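Local coordinates for protein guanylate kinase (Stenotrophomonas maltophilia, PDB 6WCT) that phosphorylates GMP to GDP at the expense of ATP, a step that probably serves the recycling of GMP and, indirectly, of cGMP, at residues A44-I49 and A197-S202; V135-L140 and D193-I198. One frame throughout, in Å; residues are numbered along the deposited sequence.

Contact 1: residues A44-I49 and A197-S202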
ATOM      1  N   ALA A  44     -14.658   6.129   9.526  1.00 45.33           N
ATOM      2  CA  ALA A  44     -15.185   5.768  10.837  1.00 47.78           C
ATOM      3  C   ALA A  44     -14.267   4.772  11.526  1.00 53.59           C
ATOM      4  O   ALA A  44     -14.148   4.770  12.760  1.00 61.62           O
ATOM      5  CB  ALA A  44     -16.603   5.205  10.717  1.00 57.05           C
ATOM      6  N   ARG A  45     -13.668   3.871  10.748  1.00 51.20           N
ATOM      7  CA  ARG A  45     -12.713   2.906  11.283  1.00 57.06           C
ATOM      8  C   ARG A  45     -11.332   3.524  11.496  1.00 54.60           C
ATOM      9  O   ARG A  45     -10.555   3.026  12.313  1.00 57.00           O
ATOM     10  CB  ARG A  45     -12.620   1.692  10.355  1.00 56.32           C
ATOM     11  CG  ARG A  45     -12.002   0.470  11.019  1.00 71.23           C
ATOM     12  CD  ARG A  45     -11.885  -0.686  10.047  1.00 67.59           C
ATOM     13  NE  ARG A  45     -13.194  -1.135   9.597  1.00 62.27           N
ATOM     14  CZ  ARG A  45     -13.376  -2.071   8.673  1.00 61.18           C
ATOM     15  NH1 ARG A  45     -12.331  -2.650   8.102  1.00 46.51           N
ATOM     16  NH2 ARG A  45     -14.606  -2.417   8.321  1.00 71.58           N
ATOM     17  N   ASP A  46     -10.983   4.563  10.736  1.00 54.16           N
ATOM     18  CA  ASP A  46      -9.650   5.169  10.778  1.00 60.31           C
ATOM     19  C   ASP A  46      -9.868   6.669  10.932  1.00 62.72           C
ATOM     20  O   ASP A  46      -9.778   7.431   9.961  1.00 66.34           O
ATOM     21  CB  ASP A  46      -8.846   4.854   9.516  1.00 63.28           C
ATOM     22  CG  ASP A  46      -7.371   5.149   9.686  1.00 69.34           C
ATOM     23  OD1 ASP A  46      -6.987   5.706  10.753  1.00 69.35           O
ATOM     24  OD2 ASP A  46      -6.607   4.840   8.739  1.00 61.93           O
ATOM     25  N   PRO A  47     -10.155   7.129  12.152  1.00 55.13           N
ATOM     26  CA  PRO A  47     -10.554   8.531  12.348  1.00 54.11           C
ATOM     27  C   PRO A  47      -9.424   9.550  12.275  1.00 59.05           C
ATOM     28  O   PRO A  47      -9.707  10.756  12.341  1.00 60.47           O
ATOM     29  CB  PRO A  47     -11.186   8.510  13.744  1.00 54.39           C
ATOM     30  CG  PRO A  47     -10.404   7.425  14.470  1.00 61.89           C
ATOM     31  CD  PRO A  47     -10.084   6.377  13.411  1.00 49.81           C
ATOM     32  N   GLN A  48      -8.161   9.133  12.168  1.00 51.01           N
ATOM     33  CA  GLN A  48      -7.128  10.154  12.048  1.00 51.21           C
ATOM     34  C   GLN A  48      -7.091  10.812  10.665  1.00 47.10           C
ATOM     35  O   GLN A  48      -6.212  11.645  10.420  1.00 59.74           O
ATOM     36  CB  GLN A  48      -5.765   9.572  12.404  1.00 54.48           C
ATOM     37  CG  GLN A  48      -5.085   8.872  11.285  1.00 55.21           C
ATOM     38  CD  GLN A  48      -3.779   8.265  11.735  1.00 66.90           C
ATOM     39  OE1 GLN A  48      -3.639   7.048  11.757  1.00 68.03           O
ATOM     40  NE2 GLN A  48      -2.817   9.112  12.114  1.00 62.76           N
ATOM     41  N   ILE A  49      -8.004  10.470   9.764  1.00 42.65           N
ATOM     42  CA  ILE A  49      -8.062  11.061   8.433  1.00 40.09           C
ATOM     43  C   ILE A  49      -9.345  11.863   8.362  1.00 40.14           C
ATOM     44  O   ILE A  49     -10.430  11.326   8.608  1.00 42.12           O
ATOM     45  CB  ILE A  49      -8.031  10.005   7.322  1.00 45.34           C
ATOM     46  CG1 ILE A  49      -6.804   9.115   7.450  1.00 45.84           C
ATOM     47  CG2 ILE A  49      -8.102  10.670   5.946  1.00 43.35           C
ATOM     48  CD1 ILE A  49      -6.823   7.969   6.451  1.00 46.38           C
ATOM     49  N   ALA A 197      -6.540  -1.086   4.374  1.00 34.71           N
ATOM     50  CA  ALA A 197      -5.176  -1.598   4.230  1.00 38.77           C
ATOM     51  C   ALA A 197      -4.278  -0.593   3.517  1.00 36.64           C
ATOM     52  O   ALA A 197      -3.117  -0.417   3.896  1.00 38.03           O
ATOM     53  CB  ALA A 197      -5.171  -2.932   3.493  1.00 34.84           C
ATOM     54  N   ILE A 198      -4.802   0.079   2.489  1.00 40.84           N
ATOM     55  CA  ILE A 198      -4.019   1.082   1.764  1.00 35.15           C
ATOM     56  C   ILE A 198      -3.638   2.233   2.689  1.00 36.63           C
ATOM     57  O   ILE A 198      -2.492   2.688   2.696  1.00 34.96           O
ATOM     58  CB  ILE A 198      -4.796   1.590   0.539  1.00 33.55           C
ATOM     59  CG1 ILE A 198      -4.948   0.480  -0.512  1.00 37.54           C
ATOM     60  CG2 ILE A 198      -4.136   2.878  -0.044  1.00 31.32           C
ATOM     61  CD1 ILE A 198      -5.854   0.890  -1.713  1.00 29.00           C
ATOM     62  N   PHE A 199      -4.596   2.723   3.495  1.00 40.73           N
ATOM     63  CA  PHE A 199      -4.275   3.818   4.412  1.00 37.71           C
ATOM     64  C   PHE A 199      -3.270   3.380   5.474  1.00 48.32           C
ATOM     65  O   PHE A 199      -2.310   4.108   5.772  1.00 46.70           O
ATOM     66  CB  PHE A 199      -5.542   4.372   5.049  1.00 37.80           C
ATOM     67  CG  PHE A 199      -6.443   5.084   4.077  1.00 35.90           C
ATOM     68  CD1 PHE A 199      -5.996   5.409   2.801  1.00 39.90           C
ATOM     69  CD2 PHE A 199      -7.723   5.429   4.433  1.00 28.44           C
ATOM     70  CE1 PHE A 199      -6.831   6.070   1.900  1.00 40.28           C
ATOM     71  CE2 PHE A 199      -8.558   6.097   3.543  1.00 33.52           C
ATOM     72  CZ  PHE A 199      -8.119   6.411   2.280  1.00 29.80           C
ATOM     73  N   THR A 200      -3.461   2.189   6.040  1.00 36.48           N
ATOM     74  CA  THR A 200      -2.516   1.671   7.018  1.00 39.95           C
ATOM     75  C   THR A 200      -1.120   1.539   6.417  1.00 43.95           C
ATOM     76  O   THR A 200      -0.128   1.968   7.020  1.00 47.03           O
ATOM     77  CB  THR A 200      -3.006   0.322   7.541  1.00 46.84           C
ATOM     78  OG1 THR A 200      -4.250   0.497   8.246  1.00 48.87           O
ATOM     79  CG2 THR A 200      -1.948  -0.342   8.436  1.00 40.46           C
ATOM     80  N   ALA A 201      -1.021   0.943   5.226  1.00 38.87           N
ATOM     81  CA  ALA A 201       0.288   0.735   4.620  1.00 35.25           C
ATOM     82  C   ALA A 201       1.004   2.050   4.364  1.00 36.87           C
ATOM     83  O   ALA A 201       2.234   2.120   4.477  1.00 42.40           O
ATOM     84  CB  ALA A 201       0.152  -0.035   3.310  1.00 27.96           C
ATOM     85  N   SER A 202       0.265   3.095   4.010  1.00 34.17           N
ATOM     86  CA  SER A 202       0.928   4.351   3.697  1.00 43.71           C
ATOM     87  C   SER A 202       1.647   4.918   4.921  1.00 48.44           C
ATOM     88  O   SER A 202       2.698   5.542   4.774  1.00 43.13           O
ATOM     89  CB  SER A 202      -0.077   5.353   3.128  1.00 38.62           C
ATOM     90  OG  SER A 202      -0.832   5.964   4.159  1.00 43.53           O
TER
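Ile-49 meets Phe-199 through the end of its longer branch: CD1 lies 3.4 Å from CD2 of the ring and 3.8 Å from its CG, arriving obliquely at the CD2 side of the ring. With CG1 anti to the carbonyl carbon (chi1 -56°) and the chain then extended, the ethyl arm of Ile-49 reaches straight to the helix. Asp-46 approaches the same aromatic group from its edge. Its OD2 sits near the ring plane, 3.9 Å from Phe-199 CB, and the carboxylate is turned 53° against the ring; this is a plain van der Waals contact with a carbon. The same OD2 makes a salt bridge with NH2 of Arg-203, at the end of the helix.

Together these contacts join two neighbouring elements of the P-loop kinase core, the turn that follows helix 35-45 and the helix 188-203. Asp-46 is the first residue to leave the helical conformation, and the type I turn from Asp-46 to Ile-49 presents both side chains toward Phe-199.

Further out, Phe-199 also packs on Thr-42, on Leu-116 and on the ring of Tyr-25. One turn on, Ser-202 OG donates a hydrogen bond of 2.9 Å to Phe-199 O, 23° from the carbonyl plane, and bonds to the hydroxyl of Tyr-25. Ala-197 and Ala-201 instead pack on the second subunit.

Contact 2: residues V135-L140 and D193-I198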
ATOM      1  N   VAL A 135      -1.253  10.010  -1.772  1.00 50.70           N
ATOM      2  CA  VAL A 135      -1.626   8.617  -1.991  1.00 35.82           C
ATOM      3  C   VAL A 135      -2.966   8.623  -2.720  1.00 33.41           C
ATOM      4  O   VAL A 135      -3.963   9.101  -2.176  1.00 32.21           O
ATOM      5  CB  VAL A 135      -1.720   7.849  -0.662  1.00 41.18           C
ATOM      6  CG1 VAL A 135      -2.269   6.415  -0.888  1.00 38.59           C
ATOM      7  CG2 VAL A 135      -0.368   7.792   0.002  1.00 43.03           C
ATOM      8  N   THR A 136      -3.010   8.072  -3.937  1.00 31.34           N
ATOM      9  CA  THR A 136      -4.203   8.185  -4.781  1.00 34.16           C
ATOM     10  C   THR A 136      -4.775   6.803  -5.094  1.00 30.16           C
ATOM     11  O   THR A 136      -4.030   5.883  -5.430  1.00 36.64           O
ATOM     12  CB  THR A 136      -3.894   8.952  -6.073  1.00 35.32           C
ATOM     13  OG1 THR A 136      -2.986   8.193  -6.861  1.00 36.08           O
ATOM     14  CG2 THR A 136      -3.230  10.341  -5.766  1.00 32.74           C
ATOM     15  N   VAL A 137      -6.098   6.669  -4.964  1.00 28.57           N
ATOM     16  CA  VAL A 137      -6.812   5.405  -5.117  1.00 30.04           C
ATOM     17  C   VAL A 137      -7.976   5.595  -6.084  1.00 36.99           C
ATOM     18  O   VAL A 137      -8.731   6.563  -5.966  1.00 28.82           O
ATOM     19  CB  VAL A 137      -7.356   4.892  -3.767  1.00 29.93           C
ATOM     20  CG1 VAL A 137      -8.045   3.516  -3.949  1.00 25.40           C
ATOM     21  CG2 VAL A 137      -6.256   4.876  -2.680  1.00 31.96           C
ATOM     22  N   PHE A 138      -8.169   4.647  -7.003  1.00 32.97           N
ATOM     23  CA  PHE A 138      -9.331   4.693  -7.882  1.00 29.23           C
ATOM     24  C   PHE A 138     -10.240   3.511  -7.587  1.00 29.81           C
ATOM     25  O   PHE A 138      -9.774   2.378  -7.434  1.00 37.79           O
ATOM     26  CB  PHE A 138      -8.957   4.674  -9.375  1.00 28.14           C
ATOM     27  CG  PHE A 138     -10.024   5.285 -10.257  1.00 32.55           C
ATOM     28  CD1 PHE A 138     -11.101   4.538 -10.687  1.00 35.20           C
ATOM     29  CD2 PHE A 138      -9.958   6.620 -10.623  1.00 35.10           C
ATOM     30  CE1 PHE A 138     -12.088   5.111 -11.472  1.00 37.91           C
ATOM     31  CE2 PHE A 138     -10.937   7.196 -11.410  1.00 39.04           C
ATOM     32  CZ  PHE A 138     -12.005   6.441 -11.833  1.00 38.37           C
ATOM     33  N   ILE A 139     -11.540   3.775  -7.504  1.00 26.61           N
ATOM     34  CA  ILE A 139     -12.517   2.729  -7.205  1.00 32.63           C
ATOM     35  C   ILE A 139     -13.358   2.522  -8.449  1.00 33.85           C
ATOM     36  O   ILE A 139     -13.940   3.474  -8.987  1.00 32.20           O
ATOM     37  CB  ILE A 139     -13.365   3.066  -5.968  1.00 30.45           C
ATOM     38  CG1 ILE A 139     -12.435   3.200  -4.746  1.00 32.89           C
ATOM     39  CG2 ILE A 139     -14.430   2.008  -5.741  1.00 33.03           C
ATOM     40  CD1 ILE A 139     -13.128   3.412  -3.416  1.00 33.56           C
ATOM     41  N   LEU A 140     -13.381   1.284  -8.927  1.00 31.59           N
ATOM     42  CA  LEU A 140     -14.114   0.882 -10.104  1.00 32.13           C
ATOM     43  C   LEU A 140     -15.367   0.130  -9.692  1.00 42.51           C
ATOM     44  O   LEU A 140     -15.352  -0.593  -8.689  1.00 35.89           O
ATOM     45  CB  LEU A 140     -13.273  -0.022 -11.017  1.00 31.46           C
ATOM     46  CG  LEU A 140     -12.049   0.594 -11.717  1.00 35.15           C
ATOM     47  CD1 LEU A 140     -11.348  -0.454 -12.586  1.00 30.31           C
ATOM     48  CD2 LEU A 140     -12.456   1.800 -12.549  1.00 28.78           C
ATOM     49  N   ASP A 193     -12.276  -2.935   3.800  1.00 41.09           N
ATOM     50  CA  ASP A 193     -11.036  -3.531   4.294  1.00 43.82           C
ATOM     51  C   ASP A 193      -9.849  -3.132   3.429  1.00 38.72           C
ATOM     52  O   ASP A 193      -8.755  -2.866   3.943  1.00 40.33           O
ATOM     53  CB  ASP A 193     -11.136  -5.052   4.310  1.00 35.45           C
ATOM     54  CG  ASP A 193     -12.101  -5.568   5.337  1.00 46.86           C
ATOM     55  OD1 ASP A 193     -12.474  -4.809   6.259  1.00 49.79           O
ATOM     56  OD2 ASP A 193     -12.467  -6.750   5.216  1.00 52.22           O
ATOM     57  N   GLU A 194     -10.041  -3.130   2.108  1.00 41.28           N
ATOM     58  CA  GLU A 194      -8.940  -2.853   1.189  1.00 34.50           C
ATOM     59  C   GLU A 194      -8.516  -1.392   1.254  1.00 39.34           C
ATOM     60  O   GLU A 194      -7.322  -1.083   1.231  1.00 33.79           O
ATOM     61  CB  GLU A 194      -9.351  -3.262  -0.231  1.00 33.83           C
ATOM     62  CG  GLU A 194      -9.585  -4.794  -0.354  1.00 33.31           C
ATOM     63  CD  GLU A 194      -9.863  -5.278  -1.779  1.00 37.96           C
ATOM     64  OE1 GLU A 194     -10.310  -4.476  -2.625  1.00 35.72           O
ATOM     65  OE2 GLU A 194      -9.624  -6.479  -2.049  1.00 39.35           O
ATOM     66  N   LEU A 195      -9.473  -0.474   1.325  1.00 39.24           N
ATOM     67  CA  LEU A 195      -9.090   0.923   1.471  1.00 38.48           C
ATOM     68  C   LEU A 195      -8.413   1.143   2.823  1.00 39.13           C
ATOM     69  O   LEU A 195      -7.469   1.934   2.929  1.00 35.00           O
ATOM     70  CB  LEU A 195     -10.307   1.832   1.286  1.00 27.18           C
ATOM     71  CG  LEU A 195     -10.020   3.333   1.196  1.00 32.19           C
ATOM     72  CD1 LEU A 195      -9.107   3.640   0.039  1.00 27.82           C
ATOM     73  CD2 LEU A 195     -11.278   4.183   1.165  1.00 27.40           C
ATOM     74  N   CYS A 196      -8.878   0.458   3.871  1.00 34.80           N
ATOM     75  CA  CYS A 196      -8.187   0.567   5.155  1.00 42.46           C
ATOM     76  C   CYS A 196      -6.755   0.038   5.066  1.00 43.35           C
ATOM     77  O   CYS A 196      -5.837   0.635   5.636  1.00 35.02           O
ATOM     78  CB  CYS A 196      -8.962  -0.163   6.255  1.00 42.97           C
ATOM     79  SG  CYS A 196     -10.531   0.615   6.727  1.00 50.19           S
ATOM     80  N   ALA A 197      -6.540  -1.086   4.374  1.00 34.71           N
ATOM     81  CA  ALA A 197      -5.176  -1.598   4.230  1.00 38.77           C
ATOM     82  C   ALA A 197      -4.278  -0.593   3.517  1.00 36.64           C
ATOM     83  O   ALA A 197      -3.117  -0.417   3.896  1.00 38.03           O
ATOM     84  CB  ALA A 197      -5.171  -2.932   3.493  1.00 34.84           C
ATOM     85  N   ILE A 198      -4.802   0.079   2.489  1.00 40.84           N
ATOM     86  CA  ILE A 198      -4.019   1.082   1.764  1.00 35.15           C
ATOM     87  C   ILE A 198      -3.638   2.233   2.689  1.00 36.63           C
ATOM     88  O   ILE A 198      -2.492   2.688   2.696  1.00 34.96           O
ATOM     89  CB  ILE A 198      -4.796   1.590   0.539  1.00 33.55           C
ATOM     90  CG1 ILE A 198      -4.948   0.480  -0.512  1.00 37.54           C
ATOM     91  CG2 ILE A 198      -4.136   2.878  -0.044  1.00 31.32           C
ATOM     92  CD1 ILE A 198      -5.854   0.890  -1.713  1.00 29.00           C
TER
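Val-137 lies opposite both Leu-195 and Ile-198, and both of its methyls touch both residues. The shortest approach is that of CG2, which comes within 3.9 Å of Ile-198 CG2; CG1 lies 4.1 Å from Leu-195 CD1. The branch ends of Val-137 and Ile-198 meet head-on, and both methyls of the valine also come near the far end of the isoleucine, with CG1 4.1 Å from Ile-198 CD1.

Ile-198 spreads its two branches over the strand. Its chi1 of -68° swings CG1 to the side opposite the carbonyl carbon, which leaves CG2 trans to the backbone N. The extended ethyl arm therefore serves Val-137, whereas CG2 is shared between Val-137 and Val-135, whose CG1 lies 4.1 Å away. In Leu-195, one turn earlier on the helix, the first torsion carries CG away from the backbone N (chi1 -171°), and CD1 meets both methyls of Val-137 at an oblique angle.

No hydrogen bond crosses the interface, and all four touching residues are buried. The polar backbone of the strand is used within the sheet, where Val-135 and Val-137 bond to residues of strand 24-28. Around these contacts, Ile-183 covers Val-137 and Leu-195, Tyr-181 meets Ile-198, and Thr-42 of helix 35-45 borders Leu-195.

Strand and helix run nearly antiparallel, at 167°, with their axes 10.7 Å apart. A helix laid in this way along an interior strand of the parallel sheet, with aliphatic side chains filling the layer between, is characteristic of the alpha/beta core of P-loop nucleoside monophosphate kinases.

How the contacts relate
Helix 188-203 is common to both contacts, which share Ala-197 and Ile-198 and lie with their centres 10 Å apart. Contact 2 is core throughout and wholly aliphatic, joining the helix to an interior strand, 135-140, across a face of the sheet. Contact 1 is smaller, lies further from the chain's centre and is largely buried; it joins the next part of the helix to a turn, mixing an apolar contact with the carboxylate of the partly exposed Asp-46. The two are tied directly: Arg-45 NH1 forms a 2.8 Å salt bridge with Asp-193 OD1, and Ser-202 packs on Val-135. The helix also faces the second subunit, which meets residues of both contacts.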